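Local coordinates for protein 2-C-methyl-D-erythritol 2,4-cyclodiphosphate synthase (PDB 1IV3) that converts 4-diphosphocytidyl-2-C-methyl-D-erythritol 2-phosphate into 2-C-methyl-D-erythritol 2,4-cyclodiphosphate with release of CMP, a step of the non-mevalonate route to isoprenoids, at residues L23-P28 against P103-H108; A111-L116 against I127-K132. The protein carries 3 engineered substitutions. All blocks are in the same frame, centred on the assembly; numbering follows the deposited sequence.

Contact 1: residues L23-P28 against P103-H108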
loop_
_atom_site.group_PDB
_atom_site.type_symbol
_atom_site.label_atom_id
_atom_site.label_comp_id
_atom_site.label_asym_id
_atom_site.label_seq_id
_atom_site.Cartn_x
_atom_site.Cartn_y
_atom_site.Cartn_z
ATOM N N LEU A 23 20.094 -9.569 1.455
ATOM C CA LEU A 23 21.436 -9.417 0.900
ATOM C C LEU A 23 22.102 -8.077 1.185
ATOM O O LEU A 23 21.442 -7.030 1.300
ATOM C CB LEU A 23 21.353 -9.505 -0.624
ATOM C CG LEU A 23 20.614 -10.699 -1.215
ATOM C CD1 LEU A 23 20.694 -10.623 -2.739
ATOM C CD2 LEU A 23 21.178 -12.005 -0.667
ATOM N N LEU A 24 23.434 -8.113 1.232
ATOM C CA LEU A 24 24.232 -6.892 1.215
ATOM C C LEU A 24 24.201 -6.221 -0.155
ATOM O O LEU A 24 24.561 -6.800 -1.169
ATOM C CB LEU A 24 25.679 -7.214 1.615
ATOM C CG LEU A 24 26.406 -6.188 2.490
ATOM C CD1 LEU A 24 27.916 -6.330 2.324
ATOM C CD2 LEU A 24 25.979 -4.765 2.204
ATOM N N ILE A 25 23.774 -4.967 -0.235
ATOM C CA ILE A 25 23.779 -4.292 -1.523
ATOM C C ILE A 25 24.782 -3.140 -1.567
ATOM O O ILE A 25 24.676 -2.174 -0.797
ATOM C CB ILE A 25 22.380 -3.750 -1.836
ATOM C CG1 ILE A 25 21.327 -4.865 -1.809
ATOM C CG2 ILE A 25 22.374 -3.014 -3.162
ATOM C CD1 ILE A 25 21.696 -5.945 -2.817
ATOM N N PRO A 26 25.728 -3.238 -2.501
ATOM C CA PRO A 26 26.757 -2.188 -2.629
ATOM C C PRO A 26 26.070 -0.839 -2.821
ATOM O O PRO A 26 25.217 -0.730 -3.694
ATOM C CB PRO A 26 27.540 -2.614 -3.865
ATOM C CG PRO A 26 27.335 -4.105 -3.922
ATOM C CD PRO A 26 25.896 -4.283 -3.521
ATOM N N SER A 27 26.421 0.138 -1.977
ATOM C CA SER A 27 25.682 1.378 -1.888
ATOM C C SER A 27 26.430 2.475 -1.140
ATOM O O SER A 27 27.159 2.170 -0.200
ATOM C CB SER A 27 24.348 1.112 -1.173
ATOM O OG SER A 27 23.573 2.301 -1.045
ATOM N N PRO A 28 26.229 3.721 -1.544
ATOM C CA PRO A 28 26.779 4.872 -0.820
ATOM C C PRO A 28 25.996 5.158 0.455
ATOM O O PRO A 28 26.432 5.988 1.249
ATOM C CB PRO A 28 26.584 6.036 -1.798
ATOM C CG PRO A 28 25.388 5.638 -2.607
ATOM C CD PRO A 28 25.474 4.136 -2.747
ATOM N N PRO A 103 20.783 3.259 -3.993
ATOM C CA PRO A 103 21.379 2.978 -5.295
ATOM C C PRO A 103 20.369 2.346 -6.250
ATOM O O PRO A 103 19.281 1.956 -5.823
ATOM C CB PRO A 103 22.448 1.924 -4.969
ATOM C CG PRO A 103 21.815 1.148 -3.858
ATOM C CD PRO A 103 21.092 2.167 -3.027
ATOM N N LYS A 104 20.709 2.236 -7.530
ATOM C CA LYS A 104 19.870 1.498 -8.464
ATOM C C LYS A 104 19.782 0.025 -8.064
ATOM O O LYS A 104 20.820 -0.597 -7.788
ATOM C CB LYS A 104 20.436 1.606 -9.891
ATOM C CG LYS A 104 20.381 3.048 -10.402
ATOM C CD LYS A 104 20.870 3.149 -11.837
ATOM C CE LYS A 104 19.851 3.864 -12.719
ATOM N NZ LYS A 104 20.087 5.341 -12.731
ATOM N N LEU A 105 18.568 -0.512 -8.048
ATOM C CA LEU A 105 18.411 -1.924 -7.662
ATOM C C LEU A 105 18.368 -2.857 -8.856
ATOM O O LEU A 105 18.583 -4.068 -8.724
ATOM C CB LEU A 105 17.177 -2.060 -6.754
ATOM C CG LEU A 105 17.267 -1.376 -5.377
ATOM C CD1 LEU A 105 16.072 -1.734 -4.507
ATOM C CD2 LEU A 105 18.556 -1.751 -4.643
ATOM N N GLY A 106 18.111 -2.285 -10.041
ATOM C CA GLY A 106 18.078 -3.065 -11.270
ATOM C C GLY A 106 19.152 -4.119 -11.442
ATOM O O GLY A 106 18.825 -5.303 -11.691
ATOM N N PRO A 107 20.416 -3.733 -11.295
ATOM C CA PRO A 107 21.507 -4.694 -11.503
ATOM C C PRO A 107 21.471 -5.846 -10.504
ATOM O O PRO A 107 22.180 -6.837 -10.741
ATOM C CB PRO A 107 22.780 -3.861 -11.304
ATOM C CG PRO A 107 22.345 -2.463 -11.566
ATOM C CD PRO A 107 20.961 -2.412 -10.954
ATOM N N HIS A 108 20.685 -5.727 -9.435
ATOM C CA HIS A 108 20.620 -6.762 -8.398
ATOM C C HIS A 108 19.333 -7.563 -8.406
ATOM O O HIS A 108 19.046 -8.361 -7.500
ATOM C CB HIS A 108 20.761 -6.101 -7.006
ATOM C CG HIS A 108 22.081 -5.386 -6.901
ATOM N ND1 HIS A 108 22.240 -4.026 -6.949
ATOM C CD2 HIS A 108 23.322 -5.919 -6.769
ATOM C CE1 HIS A 108 23.525 -3.728 -6.845
ATOM N NE2 HIS A 108 24.194 -4.860 -6.734
#
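I25, P26 and S27 meet P103 and H108 where the hairpin of strands 18-20 and 23-25 lies against the loop that follows strand 91-99 in the IspF fold; P103 to G106 of that loop belong to the substrate-binding site. The aromatic part is a CH-pi contact: the methyl CG2 of I25 sits over one face of the H108 imidazole, 4.1 Å from the ring centroid and 23° off its normal, displaced toward the rim. I25 CD1 comes to the same ring at 4.1 Å from H108 CG. P26 reaches it obliquely, its CD 3.7 Å from H108 NE2. H108 also ends a short 3-10 turn, its N bonded to L105 O, and stands at the N-cap position of helix 109-120. ND1 of H108 is buried here without a polar partner. Apolar packing carries the rest: I25 CG2 also touches L105 CD2 and, at 4.3 Å, P103 CG. P103, which follows a cis peptide bond, points its CB toward segment 23-28 and also rests on L18. The S27 chi1 of 180° carries OG away from its own N; there it hydrogen-bonds V29 O and lies 3.2 Å from P103 CD.

Contact 2: residues A111-L116 against I127-K132; sequences ALVDSL and IGLTFK
Segment 111-116 of helix 109-120 packs on strand 127-132 with the two axes 9.0 Å apart at closest approach and their N-to-C directions at 146°, closer to antiparallel than to parallel, within the beta-alpha-beta unit of strand 91-99, helix 109-120 and strand 127-132. L112 and L116 point toward the strand and V113 flanks it; from the strand come I127, L129 and F131, and the whole interface is apolar.

L129 holds the middle. With its CG anti to the backbone N (chi1 172°), it brings the methyl CD2 against the helix, 3.7 Å from L112 CB and 3.8 Å from V113 CG2, with a looser approach to L116 CD1. V113 is forked over the strand: while CG2 meets L129, its other methyl, CG1, lies 4.0 Å from I127 CG2, and V113 runs past each of the two strand side chains, pointing the opposite way to them. I127 fills the far end, where L116 crosses it and is met by both I127 branches: L116 CD1 is 3.9 Å from I127 CG2, and L116 CB is 4.0 Å from I127 CD1. I127 packs further onto S117 and M120 of the same helix.

Along one edge the strand is hydrogen-bonded to strand 91-99 through the backbones of G128, T130 and K132. The second subunit reaches the strand too: its D56 accepts a hydrogen bond from F131 N, and D8 of the second subunit, a magnesium ligand, is hydrogen-bonded to K132 NZ. F131 and K132 belong to the substrate-binding site. At this end F131 (chi1 -55°) has CG beside its backbone N, and the end of the ring comes near the helix, where the L112 methyl CD1 meets it obliquely, 3.7 Å from F131 CZ.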
loop_
_atom_site.group_PDB
_atom_site.type_symbol
_atom_site.label_atom_id
_atom_site.label_comp_id
_atom_site.label_asym_id
_atom_site.label_seq_id
_atom_site.Cartn_x
_atom_site.Cartn_y
_atom_site.Cartn_z
ATOM N N ALA A 111 19.547 -11.467 -8.115
ATOM C CA ALA A 111 19.971 -11.898 -6.784
ATOM C C ALA A 111 18.878 -11.648 -5.746
ATOM O O ALA A 111 18.613 -12.483 -4.891
ATOM C CB ALA A 111 21.235 -11.159 -6.379
ATOM N N LEU A 112 18.241 -10.483 -5.777
ATOM C CA LEU A 112 17.199 -10.152 -4.794
ATOM C C LEU A 112 16.016 -11.103 -4.883
ATOM O O LEU A 112 15.520 -11.683 -3.906
ATOM C CB LEU A 112 16.738 -8.718 -5.033
ATOM C CG LEU A 112 17.786 -7.664 -4.657
ATOM C CD1 LEU A 112 17.495 -6.277 -5.221
ATOM C CD2 LEU A 112 17.860 -7.650 -3.135
ATOM N N VAL A 113 15.546 -11.287 -6.123
ATOM C CA VAL A 113 14.433 -12.225 -6.306
ATOM C C VAL A 113 14.817 -13.645 -5.920
ATOM O O VAL A 113 14.051 -14.386 -5.297
ATOM C CB VAL A 113 13.923 -12.200 -7.752
ATOM C CG1 VAL A 113 12.891 -13.290 -7.986
ATOM C CG2 VAL A 113 13.365 -10.800 -8.014
ATOM N N ASP A 114 16.024 -14.058 -6.285
ATOM C CA ASP A 114 16.453 -15.406 -5.918
ATOM C C ASP A 114 16.453 -15.564 -4.401
ATOM O O ASP A 114 16.120 -16.600 -3.880
ATOM C CB ASP A 114 17.868 -15.674 -6.416
ATOM C CG ASP A 114 17.943 -15.975 -7.902
ATOM O OD1 ASP A 114 16.891 -16.113 -8.554
ATOM O OD2 ASP A 114 19.100 -16.082 -8.363
ATOM N N SER A 115 16.879 -14.521 -3.698
ATOM C CA SER A 115 16.973 -14.618 -2.232
ATOM C C SER A 115 15.577 -14.740 -1.668
ATOM O O SER A 115 15.265 -15.579 -0.832
ATOM C CB SER A 115 17.748 -13.410 -1.717
ATOM O OG SER A 115 17.853 -13.385 -0.314
ATOM N N LEU A 116 14.647 -13.900 -2.152
ATOM C CA LEU A 116 13.284 -14.018 -1.620
ATOM C C LEU A 116 12.687 -15.390 -1.903
ATOM O O LEU A 116 11.988 -15.969 -1.071
ATOM C CB LEU A 116 12.403 -12.942 -2.245
ATOM C CG LEU A 116 12.679 -11.492 -1.824
ATOM C CD1 LEU A 116 11.598 -10.574 -2.396
ATOM C CD2 LEU A 116 12.753 -11.375 -0.309
ATOM N N ILE A 127 7.100 -14.587 -6.796
ATOM C CA ILE A 127 7.809 -13.499 -6.117
ATOM C C ILE A 127 7.638 -12.242 -6.975
ATOM O O ILE A 127 8.219 -12.162 -8.060
ATOM C CB ILE A 127 9.305 -13.758 -5.879
ATOM C CG1 ILE A 127 9.619 -14.945 -4.964
ATOM C CG2 ILE A 127 9.974 -12.485 -5.334
ATOM C CD1 ILE A 127 9.093 -14.704 -3.557
ATOM N N GLY A 128 6.841 -11.278 -6.504
ATOM C CA GLY A 128 6.620 -10.096 -7.327
ATOM C C GLY A 128 7.357 -8.910 -6.721
ATOM O O GLY A 128 6.810 -8.258 -5.847
ATOM N N LEU A 129 8.579 -8.663 -7.161
ATOM C CA LEU A 129 9.401 -7.595 -6.618
ATOM C C LEU A 129 9.472 -6.461 -7.631
ATOM O O LEU A 129 9.870 -6.734 -8.771
ATOM C CB LEU A 129 10.786 -8.167 -6.300
ATOM C CG LEU A 129 11.851 -7.148 -5.885
ATOM C CD1 LEU A 129 11.426 -6.345 -4.665
ATOM C CD2 LEU A 129 13.185 -7.859 -5.602
ATOM N N THR A 130 9.069 -5.237 -7.281
ATOM C CA THR A 130 9.251 -4.127 -8.217
ATOM C C THR A 130 10.012 -3.014 -7.501
ATOM O O THR A 130 9.954 -2.942 -6.271
ATOM C CB THR A 130 7.923 -3.549 -8.747
ATOM O OG1 THR A 130 7.130 -3.100 -7.635
ATOM C CG2 THR A 130 7.117 -4.624 -9.451
ATOM N N PHE A 131 10.692 -2.157 -8.262
ATOM C CA PHE A 131 11.570 -1.120 -7.747
ATOM C C PHE A 131 11.112 0.255 -8.214
ATOM O O PHE A 131 10.742 0.372 -9.391
ATOM C CB PHE A 131 13.010 -1.324 -8.251
ATOM C CG PHE A 131 13.619 -2.677 -7.969
ATOM C CD1 PHE A 131 13.439 -3.344 -6.777
ATOM C CD2 PHE A 131 14.396 -3.287 -8.947
ATOM C CE1 PHE A 131 14.034 -4.574 -6.578
ATOM C CE2 PHE A 131 14.990 -4.504 -8.756
ATOM C CZ PHE A 131 14.812 -5.173 -7.551
ATOM N N LYS A 132 11.161 1.210 -7.310
ATOM C CA LYS A 132 10.796 2.579 -7.601
ATOM C C LYS A 132 11.785 3.519 -6.904
ATOM O O LYS A 132 12.432 3.164 -5.925
ATOM C CB LYS A 132 9.394 2.955 -7.122
ATOM C CG LYS A 132 8.289 2.042 -7.591
ATOM C CD LYS A 132 7.949 2.193 -9.060
ATOM C CE LYS A 132 7.674 3.640 -9.446
ATOM N NZ LYS A 132 7.381 3.734 -10.909
#

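Overall arrangement
Contact 1 and contact 2 follow one another along the chain and join directly, their centres 12 Å apart. H108 of contact 1 precedes helix 109-120, whose residues L112, V113 and L116 make contact 2. L23 bridges from the hairpin to that helix: its CD1 is 3.5 Å from A111 O and its CD2 3.6 Å from S115 OG. At the other junction L105 O lies 3.6 Å from F131 CE2, linking two parts of the substrate-binding site, P103-G106 and F131-K132. The L105 side chain is about 9 Å, and that of F131 about 7 Å, from the side chain of T133, a predicted transition-state stabiliser; the F131 side chain is about 12 Å from a bound magnesium ion.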